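Local coordinates for protein LacI family transcription regulator (Bifidobacterium animalis subsp. lactis, PDB 4O5A) that probably binds operator DNA as a dimer through an N-terminal helix-turn-helix domain and regulates transcription in response to a small-molecule effector, as LacI-family regulators do, at residues 133-138 with 154-159; 195-200 with 253-258; 295-300 with 337-342. All blocks are in the same frame, centred on the assembly; numbering follows the deposited sequence.

Contact 1. Residues 133-138 with 154-159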
# COMPACT_ATOMS: atom_id res chain seq x y z
N LEU A 133 -8.24 -12.84 -18.19
CA LEU A 133 -6.96 -12.48 -17.59
C LEU A 133 -6.78 -10.97 -17.60
O LEU A 133 -7.13 -10.31 -18.57
CB LEU A 133 -5.81 -13.08 -18.40
CG LEU A 133 -5.82 -14.59 -18.59
CD1 LEU A 133 -4.69 -15.01 -19.49
CD2 LEU A 133 -5.67 -15.22 -17.24
N LEU A 134 -6.24 -10.44 -16.52
CA LEU A 134 -5.96 -9.02 -16.42
C LEU A 134 -4.45 -8.86 -16.59
O LEU A 134 -3.67 -9.50 -15.87
CB LEU A 134 -6.41 -8.52 -15.05
CG LEU A 134 -6.14 -7.06 -14.70
CD1 LEU A 134 -6.85 -6.16 -15.69
CD2 LEU A 134 -6.60 -6.76 -13.29
N LEU A 135 -4.03 -8.02 -17.54
CA LEU A 135 -2.60 -7.78 -17.79
C LEU A 135 -2.18 -6.40 -17.33
O LEU A 135 -2.67 -5.38 -17.84
CB LEU A 135 -2.29 -7.92 -19.28
CG LEU A 135 -2.75 -9.20 -19.96
CD1 LEU A 135 -2.43 -9.16 -21.46
CD2 LEU A 135 -2.11 -10.42 -19.31
N LEU A 136 -1.26 -6.35 -16.37
CA LEU A 136 -0.75 -5.07 -15.88
C LEU A 136 0.71 -4.87 -16.25
O LEU A 136 1.41 -5.83 -16.58
CB LEU A 136 -0.91 -4.97 -14.36
CG LEU A 136 -2.28 -5.25 -13.75
CD1 LEU A 136 -2.20 -5.19 -12.23
CD2 LEU A 136 -3.35 -4.30 -14.28
N ASN A 137 1.16 -3.62 -16.19
CA ASN A 137 2.56 -3.29 -16.36
C ASN A 137 3.15 -3.80 -17.66
O ASN A 137 4.16 -4.50 -17.67
CB ASN A 137 3.37 -3.80 -15.16
CG ASN A 137 2.90 -3.22 -13.86
OD1 ASN A 137 2.52 -2.05 -13.79
ND2 ASN A 137 2.90 -4.03 -12.81
N LEU A 138 2.50 -3.43 -18.76
CA LEU A 138 2.96 -3.82 -20.08
C LEU A 138 4.31 -3.17 -20.36
O LEU A 138 4.49 -1.97 -20.14
CB LEU A 138 1.93 -3.42 -21.14
CG LEU A 138 0.69 -4.31 -21.28
CD1 LEU A 138 1.10 -5.72 -21.65
CD2 LEU A 138 -0.18 -4.32 -20.02
N MSE A 154 -9.25 -16.96 -24.98
CA MSE A 154 -9.17 -16.50 -23.60
C MSE A 154 -9.27 -14.98 -23.54
O MSE A 154 -8.35 -14.28 -23.98
CB MSE A 154 -7.87 -16.97 -22.93
CG MSE A 154 -7.57 -16.30 -21.59
SE MSE A 154 -8.81 -16.76 -20.14
CE MSE A 154 -8.06 -18.51 -19.71
N PRO A 155 -10.39 -14.47 -23.01
CA PRO A 155 -10.56 -13.02 -22.87
C PRO A 155 -9.44 -12.40 -22.04
O PRO A 155 -9.03 -12.97 -21.03
CB PRO A 155 -11.89 -12.89 -22.12
CG PRO A 155 -12.67 -14.11 -22.58
CD PRO A 155 -11.63 -15.20 -22.67
N CYS A 156 -8.95 -11.25 -22.47
CA CYS A 156 -8.02 -10.50 -21.64
C CYS A 156 -8.22 -9.00 -21.81
O CYS A 156 -8.82 -8.54 -22.79
CB CYS A 156 -6.57 -10.87 -21.95
SG CYS A 156 -6.06 -10.38 -23.61
N LEU A 157 -7.69 -8.26 -20.84
CA LEU A 157 -7.73 -6.81 -20.86
C LEU A 157 -6.41 -6.29 -20.32
O LEU A 157 -5.92 -6.76 -19.29
CB LEU A 157 -8.86 -6.30 -19.97
CG LEU A 157 -8.96 -4.78 -19.82
CD1 LEU A 157 -9.59 -4.17 -21.06
CD2 LEU A 157 -9.74 -4.43 -18.57
N ALA A 158 -5.83 -5.34 -21.04
CA ALA A 158 -4.58 -4.72 -20.59
C ALA A 158 -4.83 -3.32 -20.03
O ALA A 158 -5.67 -2.58 -20.55
CB ALA A 158 -3.58 -4.68 -21.73
N LEU A 159 -4.11 -2.97 -18.98
CA LEU A 159 -4.14 -1.60 -18.48
C LEU A 159 -2.82 -0.93 -18.86
O LEU A 159 -1.80 -1.12 -18.20
CB LEU A 159 -4.34 -1.56 -16.96
CG LEU A 159 -5.79 -1.51 -16.46
CD1 LEU A 159 -6.64 -2.64 -17.04
CD2 LEU A 159 -5.83 -1.53 -14.94
O HOH W 1 -0.96 -1.60 -15.56
O HOH W 2 1.02 -0.91 -18.24
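Four backbone hydrogen bonds join Leu133 and Leu135 to the parallel strand beside them. Each of the two leucines gives its N-H to one residue and its carbonyl to another: Leu133 N to Pro155 O (3.0 Å), Leu157 N to Leu133 O, Leu135 N to Leu157 O (2.9 Å) and Leu159 N to Leu135 O. CA-H groups of Cys156 and Ala158 add weaker contacts to the same two carbonyls. Past the last direct bond the chains diverge and water takes over: one water accepts from Asn137 N, a second from Leu138 N, and both donate to Leu159 O.

Leu133, Leu135, Cys156 and Ala158 share one face of the sheet, where Met148 of helix 143-149 touches the first three. Leu134 and Leu157 share the other, under helix 304-320. Leu134 holds CG anti to its N (chi1 177°), which carries CD1 to within 3.8 Å of Leu159 CD1. The remaining apolar contacts flank these pairs. Leu133 and the selenomethionine Met154 cross at about a right angle, CD1 of Leu133 lying 3.8 Å from CG of Met154. Leu138 CD2 reaches Ala158 CB at 3.8 Å. Leu136 lies alongside Leu159, both pointing the same way, with their CD2 atoms in touch and helix 88-99 against them. Strand 132-135, helix 143-149 and strand 156-160 form a beta-alpha-beta unit of the Rossmann-like, periplasmic-binding-protein fold.

Contact 2. Residues 195-200 with 253-258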
# COMPACT_ATOMS: atom_id res chain seq x y z
N ALA A 195 12.80 19.62 -13.38
CA ALA A 195 13.40 18.31 -13.51
C ALA A 195 12.43 17.22 -13.11
O ALA A 195 11.45 17.47 -12.42
CB ALA A 195 14.68 18.22 -12.67
N ARG A 196 12.71 16.01 -13.59
CA ARG A 196 11.92 14.85 -13.24
C ARG A 196 12.82 13.82 -12.60
O ARG A 196 13.93 13.54 -13.08
CB ARG A 196 11.31 14.24 -14.51
CG ARG A 196 9.81 14.28 -14.58
CD ARG A 196 9.31 13.52 -15.81
NE ARG A 196 9.00 12.12 -15.52
CZ ARG A 196 9.26 11.11 -16.36
NH1 ARG A 196 9.85 11.35 -17.52
NH2 ARG A 196 8.94 9.86 -16.03
N VAL A 197 12.35 13.25 -11.50
CA VAL A 197 12.99 12.07 -10.93
C VAL A 197 12.09 10.89 -11.28
O VAL A 197 11.04 10.72 -10.69
CB VAL A 197 13.15 12.24 -9.41
CG1 VAL A 197 13.69 10.96 -8.77
CG2 VAL A 197 14.10 13.40 -9.13
N ALA A 198 12.53 10.11 -12.27
CA ALA A 198 11.70 9.06 -12.86
C ALA A 198 12.04 7.68 -12.32
O ALA A 198 13.02 7.52 -11.58
CB ALA A 198 11.87 9.08 -14.36
N GLY A 199 11.24 6.69 -12.68
CA GLY A 199 11.52 5.32 -12.29
C GLY A 199 12.52 4.72 -13.26
O GLY A 199 13.15 5.46 -14.01
N PRO A 200 12.66 3.39 -13.25
CA PRO A 200 13.62 2.73 -14.13
C PRO A 200 13.29 2.97 -15.60
O PRO A 200 12.11 3.12 -15.95
CB PRO A 200 13.44 1.25 -13.79
CG PRO A 200 12.92 1.25 -12.40
CD PRO A 200 12.03 2.44 -12.31
N ILE A 253 10.64 20.11 -9.14
CA ILE A 253 10.95 18.71 -9.42
C ILE A 253 9.67 17.89 -9.37
O ILE A 253 8.88 18.01 -8.42
CB ILE A 253 12.00 18.15 -8.42
CG1 ILE A 253 13.28 18.96 -8.53
CG2 ILE A 253 12.31 16.67 -8.74
CD1 ILE A 253 14.29 18.66 -7.41
N ILE A 254 9.46 17.09 -10.41
CA ILE A 254 8.34 16.16 -10.45
C ILE A 254 8.86 14.74 -10.19
O ILE A 254 9.79 14.28 -10.86
CB ILE A 254 7.64 16.22 -11.82
CG1 ILE A 254 7.07 17.63 -12.04
CG2 ILE A 254 6.54 15.18 -11.88
CD1 ILE A 254 6.38 17.80 -13.37
N TYR A 255 8.27 14.05 -9.22
CA TYR A 255 8.69 12.70 -8.88
C TYR A 255 7.70 11.65 -9.35
O TYR A 255 6.49 11.85 -9.22
CB TYR A 255 8.81 12.55 -7.36
CG TYR A 255 9.88 13.43 -6.78
CD1 TYR A 255 11.14 12.93 -6.49
CD2 TYR A 255 9.63 14.77 -6.50
CE1 TYR A 255 12.14 13.74 -5.95
CE2 TYR A 255 10.61 15.59 -5.95
CZ TYR A 255 11.86 15.08 -5.68
OH TYR A 255 12.82 15.90 -5.16
N ASP A 256 8.21 10.52 -9.85
CA ASP A 256 7.34 9.46 -10.37
C ASP A 256 6.57 8.69 -9.28
O ASP A 256 5.69 7.90 -9.60
CB ASP A 256 8.13 8.49 -11.26
CG ASP A 256 8.15 8.93 -12.73
OD1 ASP A 256 7.93 10.13 -13.00
OD2 ASP A 256 8.40 8.07 -13.60
N ASN A 257 6.89 8.90 -8.01
CA ASN A 257 6.02 8.36 -6.97
C ASN A 257 5.99 9.21 -5.71
O ASN A 257 6.80 10.12 -5.55
CB ASN A 257 6.30 6.89 -6.65
CG ASN A 257 7.62 6.67 -5.90
OD1 ASN A 257 8.26 7.61 -5.45
ND2 ASN A 257 8.01 5.40 -5.75
N ASP A 258 5.05 8.89 -4.83
CA ASP A 258 4.88 9.67 -3.61
C ASP A 258 6.05 9.58 -2.63
O ASP A 258 6.45 10.60 -2.07
CB ASP A 258 3.55 9.30 -2.91
CG ASP A 258 3.39 7.80 -2.65
OD1 ASP A 258 4.31 6.98 -2.92
OD2 ASP A 258 2.31 7.43 -2.15
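The Arg196 guanidinium meets the Asp256 carboxylate at its edge, the two planes 28° apart, while Ala198 CB, just past the end of its strand, lies over one face, offset toward the rim. Arg196 NH2 donates to the syn lone pair of Asp256 OD2 at 3.1 Å; weak bonds run from NH2 and NE to OD1. A bend at chi3 (92°) carries the arginine forward over Ala198, so that NE and NH2 face the aspartate. Gly199 N also donates to OD2 (3.3 Å), from above the carboxylate plane. Phe213 makes a cation-pi contact with the arginine.

On the opposite face of the sheet, the Tyr255 ring has Ile253 CG2 on one face, toward the rim, and Val197 CB obliquely near CD1 (3.6 Å). Its hydroxyl is bonded to Thr240. Val197 CG2 also meets Ile253 CG2 at 3.7 Å.

Parallel-strand bonds link Ile254 N to Ala195 O, Val197 N to Ile254 O (2.8 Å) and Asp256 N to Val197 O. With an alanine in place of Asp256, the buried Arg196 would probably lose its carboxylate mate and Gly199 N its acceptor. The salt bridge probably balances a buried charge, and it ties the two parallel strands together where both give way to loops.

Contact 3. Residues 295-300 with 337-342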
# COMPACT_ATOMS: atom_id res chain seq x y z
N PRO A 295 5.62 20.77 3.54
CA PRO A 295 4.17 20.97 3.43
C PRO A 295 3.50 19.88 2.61
O PRO A 295 4.18 19.08 1.94
CB PRO A 295 4.08 22.31 2.69
CG PRO A 295 5.28 22.28 1.78
CD PRO A 295 6.36 21.66 2.62
N PRO A 296 2.17 19.82 2.66
CA PRO A 296 1.46 18.84 1.84
C PRO A 296 1.82 18.97 0.35
O PRO A 296 2.01 20.07 -0.19
CB PRO A 296 -0.01 19.16 2.09
CG PRO A 296 -0.01 19.74 3.48
CD PRO A 296 1.26 20.57 3.54
N ILE A 297 1.90 17.82 -0.32
CA ILE A 297 2.50 17.73 -1.64
C ILE A 297 1.44 17.66 -2.76
O ILE A 297 0.56 16.78 -2.75
CB ILE A 297 3.46 16.52 -1.72
CG1 ILE A 297 4.61 16.68 -0.69
CG2 ILE A 297 4.03 16.36 -3.13
CD1 ILE A 297 5.56 15.48 -0.64
N THR A 298 1.57 18.58 -3.70
CA THR A 298 0.72 18.65 -4.90
C THR A 298 0.89 17.35 -5.69
O THR A 298 2.01 16.88 -5.89
CB THR A 298 1.15 19.82 -5.76
OG1 THR A 298 0.78 21.04 -5.09
CG2 THR A 298 0.49 19.77 -7.13
N ALA A 299 -0.21 16.75 -6.13
CA ALA A 299 -0.13 15.41 -6.71
C ALA A 299 -1.03 15.26 -7.93
O ALA A 299 -2.12 15.79 -7.96
CB ALA A 299 -0.53 14.38 -5.70
N LEU A 300 -0.55 14.48 -8.90
CA LEU A 300 -1.37 14.07 -10.03
C LEU A 300 -2.04 12.79 -9.55
O LEU A 300 -1.37 11.78 -9.31
CB LEU A 300 -0.46 13.82 -11.24
CG LEU A 300 -1.09 13.71 -12.63
CD1 LEU A 300 -1.95 12.47 -12.72
CD2 LEU A 300 -1.90 14.97 -12.96
N ARG A 337 -1.73 21.44 -3.83
CA ARG A 337 -1.46 21.56 -2.40
C ARG A 337 -0.37 22.60 -2.18
O ARG A 337 0.00 23.35 -3.09
CB ARG A 337 -1.11 20.19 -1.78
CG ARG A 337 -2.22 19.13 -1.98
CD ARG A 337 -2.13 17.97 -1.00
NE ARG A 337 -3.22 17.00 -1.19
CZ ARG A 337 -3.12 15.85 -1.87
NH1 ARG A 337 -1.97 15.52 -2.45
NH2 ARG A 337 -4.18 15.05 -1.97
N ALA A 338 0.16 22.64 -0.97
CA ALA A 338 1.07 23.71 -0.58
C ALA A 338 2.45 23.64 -1.21
O ALA A 338 3.18 24.64 -1.19
CB ALA A 338 1.17 23.77 0.94
N SER A 339 2.82 22.50 -1.77
CA SER A 339 4.19 22.31 -2.26
C SER A 339 4.49 22.90 -3.65
O SER A 339 5.61 22.78 -4.14
CB SER A 339 4.58 20.82 -2.25
OG SER A 339 3.92 20.14 -3.30
N THR A 340 3.50 23.51 -4.31
CA THR A 340 3.78 24.23 -5.56
C THR A 340 3.38 25.68 -5.38
O THR A 340 2.34 25.96 -4.79
CB THR A 340 3.08 23.63 -6.81
OG1 THR A 340 1.69 23.40 -6.52
CG2 THR A 340 3.71 22.29 -7.18
N ALA A 341 4.22 26.58 -5.89
CA ALA A 341 4.01 28.02 -5.75
C ALA A 341 4.83 28.74 -6.81
O ALA A 341 5.58 28.11 -7.53
CB ALA A 341 4.41 28.45 -4.33
N PRO A 342 4.68 30.08 -6.93
CA PRO A 342 5.49 30.75 -7.96
C PRO A 342 6.99 30.51 -7.84
O PRO A 342 7.52 30.32 -6.73
CB PRO A 342 5.17 32.23 -7.74
CG PRO A 342 3.72 32.20 -7.30
CD PRO A 342 3.66 30.99 -6.37
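Arg337 bonds the 295-300 segment at two points, through its guanidinium to Ile297 O and through its backbone N to Thr298 OG1. NH1 of Arg337 donates to Ile297 O at 2.8 Å, with the oxygen only 3° out of the guanidinium plane; the side chain, extended from CG to NE, runs alongside that carbonyl oxygen and brings NH1 to it. NH2 of the same group forms a salt bridge with Asp286. Arg337 N donates to Thr298 OG1 (2.8 Å, 161° at the hydrogen), and that hydroxyl donates in turn to Thr340 OG1 at 2.9 Å. The two threonine side chains cross at about a right angle, and Thr340 OG1 is also bonded to His185.

Ser339 supplies the next link. Its OG sits between backbone N and carbonyl carbon (chi1 74°), where it accepts from Thr298 N at 2.8 Å and is bonded as well to Ile281 O of the adjoining strand 280-284.

Outward from these bonds the packing is apolar. Ala338 CB touches Pro295 CB at 3.7 Å and lies near Pro296 CD, while Pro296 CB rests against Arg337 CD at 3.9 Å. The type I turn from Arg337 to Thr340 presents Arg337, Ser339 and Thr340 to Ile297 and Thr298, and Ala338 to the two prolines. Ala299 CB lies beside Arg337 NH1, and Asn290 of helix 288-292 touches both residues. Thr298 OG1 and Ser339 OG each have one partner as donor and one as acceptor, so hydroxyls take the place of regular beta pairing here, and the arginine is probably charge-balanced by Asp286.

How the contacts relate
From the N terminus, contact 1 closes the short loop through helix 143-149 and pairs neighbouring strands of the parallel sheet 105-111 to 327-328. Contact 2 opens later and closes a longer excursion through helix 206-219, strand 223-224 and helix 233-245, within the second sheet. Contact 3 then closes a path that leaves strand 298-301 of that second sheet, runs through helix 304-320 and strand 327-328 of the first, and returns after strand 333-335. The three are in series, neither nested nor crossed. Contacts 2 and 3 lie on one side of the chain's centre, about 15 Å apart between centres; contact 1 lies opposite, in the other lobe, about 26 Å and 34 Å from them.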